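Local structure of discoidin-2 (Dictyostelium discoideum, 2VM9) at residues N32-L35 and N36-N39; I123-N126 and P127-A131; Q139-N142 and N143-L147. The protein is a galactose-binding lectin that may be needed for spore formation and may take part in building the spore coat. All blocks are in the same frame, centred on the assembly; numbering follows the deposited sequence. Where two conformers were deposited one is given.

All three contacts lie in the N-terminal beta-sandwich, the F5/8 type C (discoidin) domain. They follow in series along the chain, and none nests in or crosses another. Contact 1 comes first and closes a beta turn in the long loop between strands 17-20 and 52-53, ending at the calcium site. Contact 2 closes a tight cis-proline turn within strand 121-131. Strand 133-142 follows, and contact 3 closes its link to strand 146-153, joining the two sheets. Contacts 1 and 3 meet through packing of S33 CB on L147 O, 4.0 Å away. Contact 2 stands apart, its nearest atoms about 10 Å from contact 1 and about 12 Å from contact 3.

Contact 1 (N32-L35 and N36-N39); sequences NSIL and NFSN. With CA (calcium ion), chain B.
F37 folds back over N32, and the two flat groups lie almost parallel. The amide plane of N32 is 9° from the ring plane of F37. The amide is offset towards the outer end of the ring, with N32 OD1 3.8 Å from F37 CZ. The middle of that face is taken by the backbone of N32. Its CA sits nearly on the ring normal, 4.2 Å from the centroid, and makes a CH-pi contact. F37 reaches this place because its CG is anti to the backbone N (chi1 178°), which sends the ring back along N32. I34 meets F37 differently. The two side chains cross at about a right angle, and I34 CG2 packs on F37 CB at 3.7 Å. L35 and N36 lie side by side and point the same way.

The chain from I34 to F37 forms a type II beta turn. F37 N donates to I34 O at 2.9 Å, with an N-H...O angle of 149°. The donor lies above the carbonyl plane. N36 has the positive phi expected at the third position of a type II turn.

Beyond the turn, N39 OD1 binds the calcium ion at 2.6 Å. S40 O, D47 OD1 and four waters complete its seven ligands. The turn rests on two neighbouring strands: I34 and L35 pack on E150 of strand 146-153, and L35 also touches S77 and Q79 of strand 70-79. The second subunit also packs here: I34 touches R19, on strand 17-20 of that subunit, and F37 touches its S21 just beyond the strand.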
# COMPACT_ATOMS: atom_id res chain seq x y z
N ASN A 32 -4.97 -22.96 -10.92
CA ASN A 32 -5.77 -24.11 -10.47
C ASN A 32 -5.34 -24.61 -9.09
O ASN A 32 -5.65 -25.75 -8.71
CB ASN A 32 -5.67 -25.26 -11.47
CG ASN A 32 -6.38 -24.96 -12.79
OD1 ASN A 32 -7.03 -23.92 -12.93
ND2 ASN A 32 -6.24 -25.85 -13.77
N SER A 33 -4.63 -23.76 -8.34
CA SER A 33 -3.95 -24.24 -7.13
C SER A 33 -4.64 -23.89 -5.82
O SER A 33 -4.14 -24.26 -4.76
CB SER A 33 -2.48 -23.79 -7.09
OG SER A 33 -2.34 -22.41 -6.77
N ILE A 34 -5.74 -23.14 -5.85
CA ILE A 34 -6.34 -22.79 -4.56
C ILE A 34 -6.82 -24.03 -3.79
O ILE A 34 -7.34 -25.00 -4.37
CB ILE A 34 -7.50 -21.77 -4.66
CG1 ILE A 34 -7.72 -21.17 -3.27
CG2 ILE A 34 -8.80 -22.44 -5.15
CD1 ILE A 34 -8.59 -19.94 -3.26
N LEU A 35 -6.65 -23.98 -2.47
CA LEU A 35 -7.18 -25.01 -1.57
C LEU A 35 -8.61 -25.35 -1.95
O LEU A 35 -9.43 -24.43 -2.17
CB LEU A 35 -7.14 -24.50 -0.13
CG LEU A 35 -7.15 -25.60 0.93
CD1 LEU A 35 -5.78 -26.31 0.97
CD2 LEU A 35 -7.47 -24.97 2.27
N ASN A 36 -8.90 -26.66 -2.04
CA ASN A 36 -10.24 -27.19 -2.35
C ASN A 36 -10.76 -26.90 -3.77
O ASN A 36 -11.94 -27.14 -4.10
CB ASN A 36 -11.27 -26.74 -1.30
CG ASN A 36 -11.03 -27.36 0.06
OD1 ASN A 36 -10.76 -28.56 0.17
ND2 ASN A 36 -11.14 -26.56 1.12
N PHE A 37 -9.86 -26.40 -4.62
CA PHE A 37 -10.19 -26.18 -6.02
C PHE A 37 -10.78 -27.44 -6.61
O PHE A 37 -10.21 -28.53 -6.47
CB PHE A 37 -8.97 -25.76 -6.86
CG PHE A 37 -9.32 -25.58 -8.33
CD1 PHE A 37 -10.08 -24.49 -8.76
CD2 PHE A 37 -8.96 -26.53 -9.26
CE1 PHE A 37 -10.45 -24.37 -10.14
CE2 PHE A 37 -9.32 -26.42 -10.61
CZ PHE A 37 -10.05 -25.33 -11.05
N SER A 38 -11.92 -27.31 -7.26
CA SER A 38 -12.50 -28.43 -7.99
C SER A 38 -13.28 -27.90 -9.16
O SER A 38 -13.87 -26.81 -9.10
CB SER A 38 -13.39 -29.26 -7.07
OG SER A 38 -14.56 -28.53 -6.78
N ASN A 39 -13.29 -28.66 -10.25
CA ASN A 39 -13.96 -28.19 -11.46
C ASN A 39 -14.94 -29.26 -11.95
O ASN A 39 -15.50 -30.01 -11.11
CB ASN A 39 -12.97 -27.63 -12.50
CG ASN A 39 -11.90 -28.65 -12.90
OD1 ASN A 39 -12.07 -29.85 -12.68
ND2 ASN A 39 -10.81 -28.17 -13.49
CA CA B . -12.42 -31.86 -14.25
O HOH W 1 -13.93 -32.34 -16.53
O HOH W 2 -11.96 -32.74 -12.17
O HOH W 3 -10.15 -32.24 -14.99
O HOH W 4 -12.17 -34.28 -14.80

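Contact 2 (I123-N126 and P127-A131); sequences INFN and PPIKA
One face of the F125 ring is covered by the tip of I129. The methyl CD1 stands over the ring centre, 3.5 Å from the centroid and 3° off the normal. This is a CH-pi contact, and CD1 is nearly equidistant from all six ring carbons. I129 CG1 lies further back, 3.9 Å from F125 CG. The ring of Y105 meets F125 in an edge-to-face pair. I129 reaches the ring because its chain is extended at chi2 (170°), which carries CD1 forward over the face.

The two side chains come together because the chain folds sharply between them. The peptide bond from N126 to P127 is cis. It brings the CA atoms of F125 and P128 to 4.9 Å, and P127 O packs 3.6 Å from F125 CB. No hydrogen bond closes the turn.

On both sides of it the backbone bonds to strand 70-79: F125 with V74, I129 with F73. F125 also packs on L93, and I129 on Y95, both of strand 87-96 in the facing sheet. The backbone angles fit a type VIb beta turn, here interrupting a strand of the discoidin-domain beta-sandwich and turning two apolar side chains into its core.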
# COMPACT_ATOMS: atom_id res chain seq x y z
N ILE A 123 0.21 -25.95 8.65
CA ILE A 123 1.33 -25.58 9.48
C ILE A 123 1.06 -24.16 9.97
O ILE A 123 0.75 -23.27 9.18
CB ILE A 123 2.62 -25.59 8.67
CG1 ILE A 123 2.76 -26.95 7.96
CG2 ILE A 123 3.84 -25.20 9.51
CD1 ILE A 123 2.70 -28.13 8.86
N ASN A 124 1.21 -23.97 11.28
CA ASN A 124 1.00 -22.68 11.89
C ASN A 124 2.32 -22.04 12.20
O ASN A 124 3.25 -22.72 12.67
CB ASN A 124 0.21 -22.86 13.18
CG ASN A 124 -1.13 -23.41 12.94
OD1 ASN A 124 -2.06 -22.68 12.60
ND2 ASN A 124 -1.25 -24.73 13.07
N PHE A 125 2.43 -20.74 11.93
CA PHE A 125 3.68 -20.02 12.17
C PHE A 125 3.55 -19.21 13.45
O PHE A 125 2.74 -18.29 13.53
CB PHE A 125 4.02 -19.10 11.00
CG PHE A 125 3.98 -19.77 9.66
CD1 PHE A 125 4.77 -20.89 9.41
CD2 PHE A 125 3.15 -19.28 8.64
CE1 PHE A 125 4.73 -21.53 8.16
CE2 PHE A 125 3.11 -19.90 7.39
CZ PHE A 125 3.89 -21.02 7.15
N ASN A 126 4.39 -19.57 14.41
CA ASN A 126 4.46 -18.92 15.71
C ASN A 126 5.93 -18.56 15.95
O ASN A 126 6.72 -19.46 16.21
CB ASN A 126 4.02 -19.90 16.81
CG ASN A 126 2.55 -20.28 16.72
OD1 ASN A 126 1.67 -19.45 16.96
ND2 ASN A 126 2.27 -21.57 16.44
N PRO A 127 6.31 -17.28 15.81
CA PRO A 127 5.51 -16.13 15.44
C PRO A 127 5.21 -16.13 13.94
O PRO A 127 5.82 -16.91 13.19
CB PRO A 127 6.44 -14.94 15.75
CG PRO A 127 7.79 -15.47 15.62
CD PRO A 127 7.72 -16.90 16.06
N PRO A 128 4.30 -15.25 13.51
CA PRO A 128 3.98 -15.12 12.09
C PRO A 128 5.22 -14.83 11.27
O PRO A 128 6.18 -14.20 11.74
CB PRO A 128 3.04 -13.91 12.05
CG PRO A 128 2.35 -13.94 13.39
CD PRO A 128 3.47 -14.35 14.33
N ILE A 129 5.20 -15.31 10.04
CA ILE A 129 6.24 -14.94 9.08
C ILE A 129 5.88 -13.59 8.52
O ILE A 129 4.81 -13.41 7.96
CB ILE A 129 6.32 -15.97 7.93
CG1 ILE A 129 6.82 -17.32 8.44
CG2 ILE A 129 7.23 -15.45 6.80
CD1 ILE A 129 6.68 -18.42 7.42
N LYS A 130 6.81 -12.65 8.65
CA LYS A 130 6.64 -11.30 8.16
C LYS A 130 7.33 -11.22 6.79
O LYS A 130 8.55 -11.38 6.68
CB LYS A 130 7.29 -10.34 9.14
CG LYS A 130 7.07 -8.91 8.83
CD LYS A 130 7.74 -8.06 9.90
CE LYS A 130 8.07 -6.72 9.35
NZ LYS A 130 8.78 -5.91 10.40
N ALA A 131 6.54 -11.02 5.74
CA ALA A 131 7.07 -11.15 4.38
C ALA A 131 6.23 -10.41 3.34
O ALA A 131 5.03 -10.23 3.52
CB ALA A 131 7.17 -12.63 4.01

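Contact 3 (Q139-N142 and N143-L147); sequences QTYN and NHISL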
# COMPACT_ATOMS: atom_id res chain seq x y z
N GLN A 139 9.77 -30.74 -1.93
CA GLN A 139 11.00 -31.52 -1.89
C GLN A 139 10.79 -32.95 -2.34
O GLN A 139 11.65 -33.51 -3.01
CB GLN A 139 11.59 -31.54 -0.47
CG GLN A 139 12.00 -30.15 -0.02
CD GLN A 139 13.10 -29.55 -0.89
OE1 GLN A 139 14.21 -30.09 -0.95
NE2 GLN A 139 12.80 -28.43 -1.58
N THR A 140 9.69 -33.57 -1.91
CA THR A 140 9.40 -34.94 -2.30
C THR A 140 7.91 -35.01 -2.70
O THR A 140 7.11 -34.14 -2.32
CB THR A 140 9.65 -35.93 -1.13
OG1 THR A 140 8.88 -35.53 0.02
CG2 THR A 140 11.16 -35.97 -0.74
N TYR A 141 7.54 -36.02 -3.46
CA TYR A 141 6.18 -36.06 -4.00
C TYR A 141 5.78 -37.50 -4.27
O TYR A 141 6.63 -38.37 -4.44
CB TYR A 141 6.09 -35.22 -5.29
CG TYR A 141 7.30 -35.42 -6.19
CD1 TYR A 141 7.30 -36.43 -7.14
CD2 TYR A 141 8.44 -34.61 -6.06
CE1 TYR A 141 8.41 -36.65 -7.98
CE2 TYR A 141 9.58 -34.83 -6.88
CZ TYR A 141 9.53 -35.85 -7.82
OH TYR A 141 10.60 -36.12 -8.60
N ASN A 142 4.46 -37.72 -4.29
CA ASN A 142 3.90 -38.98 -4.77
C ASN A 142 3.45 -38.74 -6.19
O ASN A 142 2.54 -37.94 -6.43
CB ASN A 142 2.69 -39.43 -3.95
CG ASN A 142 2.04 -40.67 -4.55
OD1 ASN A 142 0.86 -40.69 -4.65
ND2 ASN A 142 2.76 -41.67 -4.82
N ASN A 143 4.10 -39.44 -7.13
CA ASN A 143 3.77 -39.42 -8.56
C ASN A 143 4.10 -38.15 -9.34
O ASN A 143 4.64 -38.22 -10.44
CB ASN A 143 2.31 -39.83 -8.80
CG ASN A 143 2.13 -41.35 -8.63
OD1 ASN A 143 3.07 -42.08 -8.90
ND2 ASN A 143 0.96 -41.80 -8.20
N HIS A 144 3.75 -37.00 -8.79
CA HIS A 144 4.03 -35.72 -9.48
C HIS A 144 3.99 -34.60 -8.48
O HIS A 144 3.31 -34.70 -7.47
CB HIS A 144 2.97 -35.46 -10.56
CG HIS A 144 3.45 -34.56 -11.66
ND1 HIS A 144 4.04 -35.05 -12.81
CD2 HIS A 144 3.47 -33.21 -11.76
CE1 HIS A 144 4.37 -34.04 -13.59
NE2 HIS A 144 4.05 -32.91 -12.97
N ILE A 145 4.70 -33.51 -8.78
CA ILE A 145 4.63 -32.31 -7.96
C ILE A 145 3.31 -31.62 -8.34
O ILE A 145 3.23 -30.90 -9.33
CB ILE A 145 5.83 -31.40 -8.19
CG1 ILE A 145 7.11 -32.12 -7.75
CG2 ILE A 145 5.63 -30.06 -7.44
CD1 ILE A 145 8.41 -31.40 -8.20
N SER A 146 2.28 -31.90 -7.55
CA SER A 146 0.95 -31.36 -7.76
C SER A 146 0.41 -30.97 -6.40
O SER A 146 0.49 -31.75 -5.43
CB SER A 146 0.01 -32.40 -8.43
OG SER A 146 0.51 -32.82 -9.70
N LEU A 147 -0.15 -29.77 -6.29
CA LEU A 147 -0.67 -29.36 -5.00
C LEU A 147 -1.74 -28.30 -5.14
O LEU A 147 -1.86 -27.62 -6.18
CB LEU A 147 0.44 -28.86 -4.06
CG LEU A 147 1.10 -27.53 -4.48
CD1 LEU A 147 0.33 -26.31 -3.96
CD2 LEU A 147 2.54 -27.46 -4.02
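Y141 packs on I145 across a tight link between two strands of the discoidin beta-sandwich. The chain leaves strand 133-142 of one sheet and enters strand 146-153 of the other, turning through a classic gamma turn centred on N143. The first segment is held in its own sheet by backbone bonds between Q139 and S90 and between T140 and T89.

Y141 comes next, its CB directed toward the second segment. Its CG sits between the backbone N and the carbonyl carbon (chi1 42°), which brings the ring across I145. The two side chains cross at a slant. I145 CG1 is only 3.3 Å from Y141 CD2, a close fit, and I145 CD1 lies 3.9 Å from Y141 CE2. Y141 CB rests on the backbone of H144, 3.6 Å from H144 O.

N142 ends the first strand. Its side chain runs beside that of N143, with the amide planes 35° apart. N142 OD1 and N143 ND2 stay 3.7 Å apart and do not bond. N143 ND2 instead donates to D85 O. The CB of H144 points away from the first segment, and its ring NE2 bonds to S54 O.

N142 also closes the turn through its backbone. N143 has the positive phi of this turn, and H144 N makes a weak hydrogen bond to N142 O, 2.8 Å long with an N-H...O angle of 150°.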